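Cystathionine beta-lyases/cystathionine gamma-synthases (Corynebacterium glutamicum, PDB 5X5H) probably catalyses the pyridoxal-phosphate-dependent joining of O-succinyl-L-homoserine and L-cysteine into L,L-cystathionine, with release of succinate, a step of methionine biosynthesis. Local coordinates at residues A[257-262]-A[299-304]. Residues are numbered along the deposited sequence; the frame is centred on the assembly and turned at random.
Sequences RMDRHC and MKRFGG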
ATOM      1  N   ARG A 257      -2.501  23.260  -3.808  1.00 10.22           N
ATOM      2  CA  ARG A 257      -1.916  22.921  -5.079  1.00  9.91           C
ATOM      3  C   ARG A 257      -2.481  23.811  -6.169  1.00 10.66           C
ATOM      4  O   ARG A 257      -1.679  24.366  -6.943  1.00  9.92           O
ATOM      5  CB  ARG A 257      -2.121  21.446  -5.402  1.00  9.06           C
ATOM      6  CG  ARG A 257      -1.268  20.507  -4.531  1.00  9.40           C
ATOM      7  CD  ARG A 257      -1.428  19.029  -4.918  1.00  9.53           C
ATOM      8  NE  ARG A 257      -2.720  18.444  -4.598  1.00  9.50           N
ATOM      9  CZ  ARG A 257      -3.718  18.183  -5.383  1.00  9.62           C
ATOM     10  NH1 ARG A 257      -3.655  18.500  -6.685  1.00 10.98           N
ATOM     11  NH2 ARG A 257      -4.809  17.603  -4.941  1.00 10.89           N
ATOM     12  N   MET A 258      -3.789  23.819  -6.315  1.00 10.57           N
ATOM     13  CA  MET A 258      -4.389  24.558  -7.447  1.00 10.45           C
ATOM     14  C   MET A 258      -4.031  26.032  -7.392  1.00 10.52           C
ATOM     15  O   MET A 258      -3.825  26.627  -8.463  1.00 11.76           O
ATOM     16  CB  MET A 258      -5.850  24.279  -7.503  1.00 11.77           C
ATOM     17  CG  MET A 258      -6.514  24.861  -8.770  1.00 12.68           C
ATOM     18  SD  MET A 258      -5.855  24.241 -10.375  1.00 14.44           S
ATOM     19  CE  MET A 258      -7.011  22.957 -10.770  1.00 14.07           C
ATOM     20  N   ASP A 259      -3.954  26.640  -6.226  1.00 10.66           N
ATOM     21  CA  ASP A 259      -3.599  28.055  -6.202  1.00 11.51           C
ATOM     22  C   ASP A 259      -2.183  28.235  -6.780  1.00 12.01           C
ATOM     23  O   ASP A 259      -1.958  29.205  -7.528  1.00 12.91           O
ATOM     24  CB  ASP A 259      -3.666  28.605  -4.839  1.00 13.36           C
ATOM     25  CG  ASP A 259      -5.080  29.073  -4.517  1.00 16.73           C
ATOM     26  OD1 ASP A 259      -5.774  29.611  -5.398  1.00 20.41           O
ATOM     27  OD2 ASP A 259      -5.340  29.090  -3.351  1.00 24.83           O
ATOM     28  N   ARG A 260      -1.253  27.330  -6.557  1.00 10.19           N
ATOM     29  CA  ARG A 260       0.094  27.416  -7.079  1.00 10.96           C
ATOM     30  C   ARG A 260       0.080  27.074  -8.568  1.00 12.19           C
ATOM     31  O   ARG A 260       0.777  27.729  -9.372  1.00 12.00           O
ATOM     32  CB  ARG A 260       1.051  26.552  -6.300  1.00 12.52           C
ATOM     33  CG  ARG A 260       2.521  26.704  -6.688  1.00 14.00           C
ATOM     34  CD  ARG A 260       3.082  28.062  -6.415  1.00 16.67           C
ATOM     35  NE  ARG A 260       2.916  28.522  -4.994  1.00 22.60           N
ATOM     36  CZ  ARG A 260       3.747  28.398  -3.950  1.00 23.90           C
ATOM     37  NH1 ARG A 260       4.908  27.867  -4.051  1.00 21.55           N
ATOM     38  NH2 ARG A 260       3.350  28.828  -2.733  1.00 31.98           N
ATOM     39  N   HIS A 261      -0.657  26.070  -8.992  1.00 10.62           N
ATOM     40  CA  HIS A 261      -0.753  25.745 -10.426  1.00 10.57           C
ATOM     41  C   HIS A 261      -1.247  27.027 -11.172  1.00 11.52           C
ATOM     42  O   HIS A 261      -0.739  27.341 -12.265  1.00 11.40           O
ATOM     43  CB  HIS A 261      -1.832  24.678 -10.658  1.00 10.19           C
ATOM     44  CG  HIS A 261      -1.472  23.269 -10.330  1.00 10.80           C
ATOM     45  ND1 HIS A 261      -0.486  22.595 -10.983  1.00 10.73           N
ATOM     46  CD2 HIS A 261      -2.043  22.397  -9.421  1.00 10.67           C
ATOM     47  CE1 HIS A 261      -0.461  21.355 -10.466  1.00 12.39           C
ATOM     48  NE2 HIS A 261      -1.376  21.218  -9.524  1.00 11.67           N
ATOM     49  N   CYS A 262      -2.249  27.697 -10.662  1.00 10.64           N
ATOM     50  CA  CYS A 262      -2.855  28.854 -11.360  1.00 11.06           C
ATOM     51  C   CYS A 262      -1.871  30.029 -11.300  1.00 12.08           C
ATOM     52  O   CYS A 262      -1.667  30.676 -12.347  1.00 13.22           O
ATOM     53  CB  CYS A 262      -4.123  29.257 -10.682  1.00 11.99           C
ATOM     54  SG  CYS A 262      -5.504  28.110 -10.967  1.00 13.77           S
ATOM     55  N   MET A 299     -15.591  30.554 -13.270  1.00 15.38           N
ATOM     56  CA  MET A 299     -14.400  29.937 -12.723  1.00 13.73           C
ATOM     57  C   MET A 299     -13.774  30.897 -11.697  1.00 15.57           C
ATOM     58  O   MET A 299     -13.643  32.142 -11.970  1.00 17.26           O
ATOM     59  CB  MET A 299     -13.380  29.667 -13.761  1.00 15.51           C
ATOM     60  CG  MET A 299     -13.821  28.758 -14.924  1.00 15.34           C
ATOM     61  SD  MET A 299     -12.579  28.396 -16.148  1.00 16.17           S
ATOM     62  CE  MET A 299     -11.475  27.336 -15.150  1.00 17.04           C
ATOM     63  N   LYS A 300     -13.298  30.401 -10.536  1.00 13.94           N
ATOM     64  CA  LYS A 300     -12.647  31.191  -9.563  1.00 13.49           C
ATOM     65  C   LYS A 300     -11.291  31.681 -10.017  1.00 15.01           C
ATOM     66  O   LYS A 300     -10.891  32.824  -9.710  1.00 16.33           O
ATOM     67  CB  LYS A 300     -12.448  30.371  -8.272  1.00 15.21           C
ATOM     68  CG  LYS A 300     -11.769  31.039  -7.089  1.00 20.78           C
ATOM     69  CD  LYS A 300     -11.496  30.114  -5.892  1.00 24.02           C
ATOM     70  CE  LYS A 300     -11.207  31.022  -4.695  1.00 32.32           C
ATOM     71  NZ  LYS A 300     -10.716  30.166  -3.592  1.00 38.60           N
ATOM     72  N   ARG A 301     -10.580  30.822 -10.744  1.00 14.13           N
ATOM     73  CA  ARG A 301      -9.310  31.122 -11.367  1.00 13.66           C
ATOM     74  C   ARG A 301      -9.319  30.342 -12.682  1.00 13.51           C
ATOM     75  O   ARG A 301     -10.187  29.575 -12.948  1.00 12.90           O
ATOM     76  CB  ARG A 301      -8.090  30.772 -10.516  1.00 15.16           C
ATOM     77  CG  ARG A 301      -8.208  31.457  -9.153  1.00 18.23           C
ATOM     78  CD  ARG A 301      -6.978  31.491  -8.342  1.00 19.86           C
ATOM     79  NE  ARG A 301      -5.886  32.176  -9.059  1.00 17.98           N
ATOM     80  CZ  ARG A 301      -4.654  32.062  -8.702  1.00 16.35           C
ATOM     81  NH1 ARG A 301      -4.293  31.367  -7.664  1.00 19.03           N
ATOM     82  NH2 ARG A 301      -3.744  32.669  -9.423  1.00 16.81           N
ATOM     83  N   PHE A 302      -8.267  30.484 -13.474  1.00 12.23           N
ATOM     84  CA  PHE A 302      -8.334  30.020 -14.890  1.00 12.85           C
ATOM     85  C   PHE A 302      -7.575  28.778 -15.171  1.00 13.37           C
ATOM     86  O   PHE A 302      -7.495  28.294 -16.315  1.00 14.46           O
ATOM     87  CB  PHE A 302      -7.844  31.196 -15.770  1.00 14.12           C
ATOM     88  CG  PHE A 302      -8.716  32.368 -15.653  1.00 13.43           C
ATOM     89  CD1 PHE A 302      -9.929  32.409 -16.248  1.00 16.35           C
ATOM     90  CD2 PHE A 302      -8.272  33.466 -14.982  1.00 15.64           C
ATOM     91  CE1 PHE A 302     -10.756  33.568 -16.225  1.00 18.54           C
ATOM     92  CE2 PHE A 302      -9.054  34.626 -14.959  1.00 18.04           C
ATOM     93  CZ  PHE A 302     -10.273  34.647 -15.563  1.00 18.03           C
ATOM     94  N   GLY A 303      -6.994  28.141 -14.117  1.00 12.00           N
ATOM     95  CA  GLY A 303      -6.500  26.808 -14.204  1.00 12.72           C
ATOM     96  C   GLY A 303      -4.999  26.693 -14.412  1.00 13.00           C
ATOM     97  O   GLY A 303      -4.218  27.652 -14.557  1.00 13.15           O
ATOM     98  N   GLY A 304      -4.533  25.470 -14.383  1.00 11.69           N
ATOM     99  CA  GLY A 304      -3.158  25.138 -14.577  1.00 12.89           C
ATOM    100  C   GLY A 304      -2.685  24.681 -15.949  1.00 11.16           C
ATOM    101  O   GLY A 304      -1.501  24.386 -16.132  1.00 12.68           O
TER
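The guanidinium of Arg301 carries Cys262 on one face and Asp259 at its edge. Cys262 CB sits over the centre of the group, 3.5 Å from Arg301 CZ, while CG of Asp259 lies in the guanidinium plane. This is a helix-to-loop contact in a fold type I PLP enzyme of the trans-sulfuration family: helix 254-273 meets the loop that leaves helix 292-298 and leads into strand 305-310 of the five-stranded mixed sheet.

The salt bridge, Arg301 NH1 to Asp259 OD1 at 3.2 Å, is fairly straight (156° at the hydrogen). The oxygen lies in the guanidinium plane, yet OD1 itself is met from above the carboxylate, the two planes being 38° apart. NH1 also makes a weak bond to the helix carbonyl Asp259 O. The bend at chi3 (58°) of the otherwise extended Arg301 chain turns the group over Cys262. Its other terminal nitrogen, NH2, forms salt bridges with Asp263 and Glu266, one and two turns further along the same helix, so acidic groups hold both terminal nitrogens and should fix the rotation of the plane. Asp259 OD2, for its part, is hydrogen-bonded to Tyr186 OH.

Past Arg301 the loop runs alongside the helix through Gly303 and Gly304. Gly303 has backbone angles of a kind that favour glycine. Gly304 passes close to the helix, its CA 4.0 Å from His261 O; the backbone of Gly304 is hydrogen-bonded to that of Ile367, and His261 ND1 is hydrogen-bonded to Ile367 O. Cys262 SG, anti to its own carbonyl carbon, points into the loop, 3.5 Å from Gly303 N and 3.7 Å from Arg301 CB.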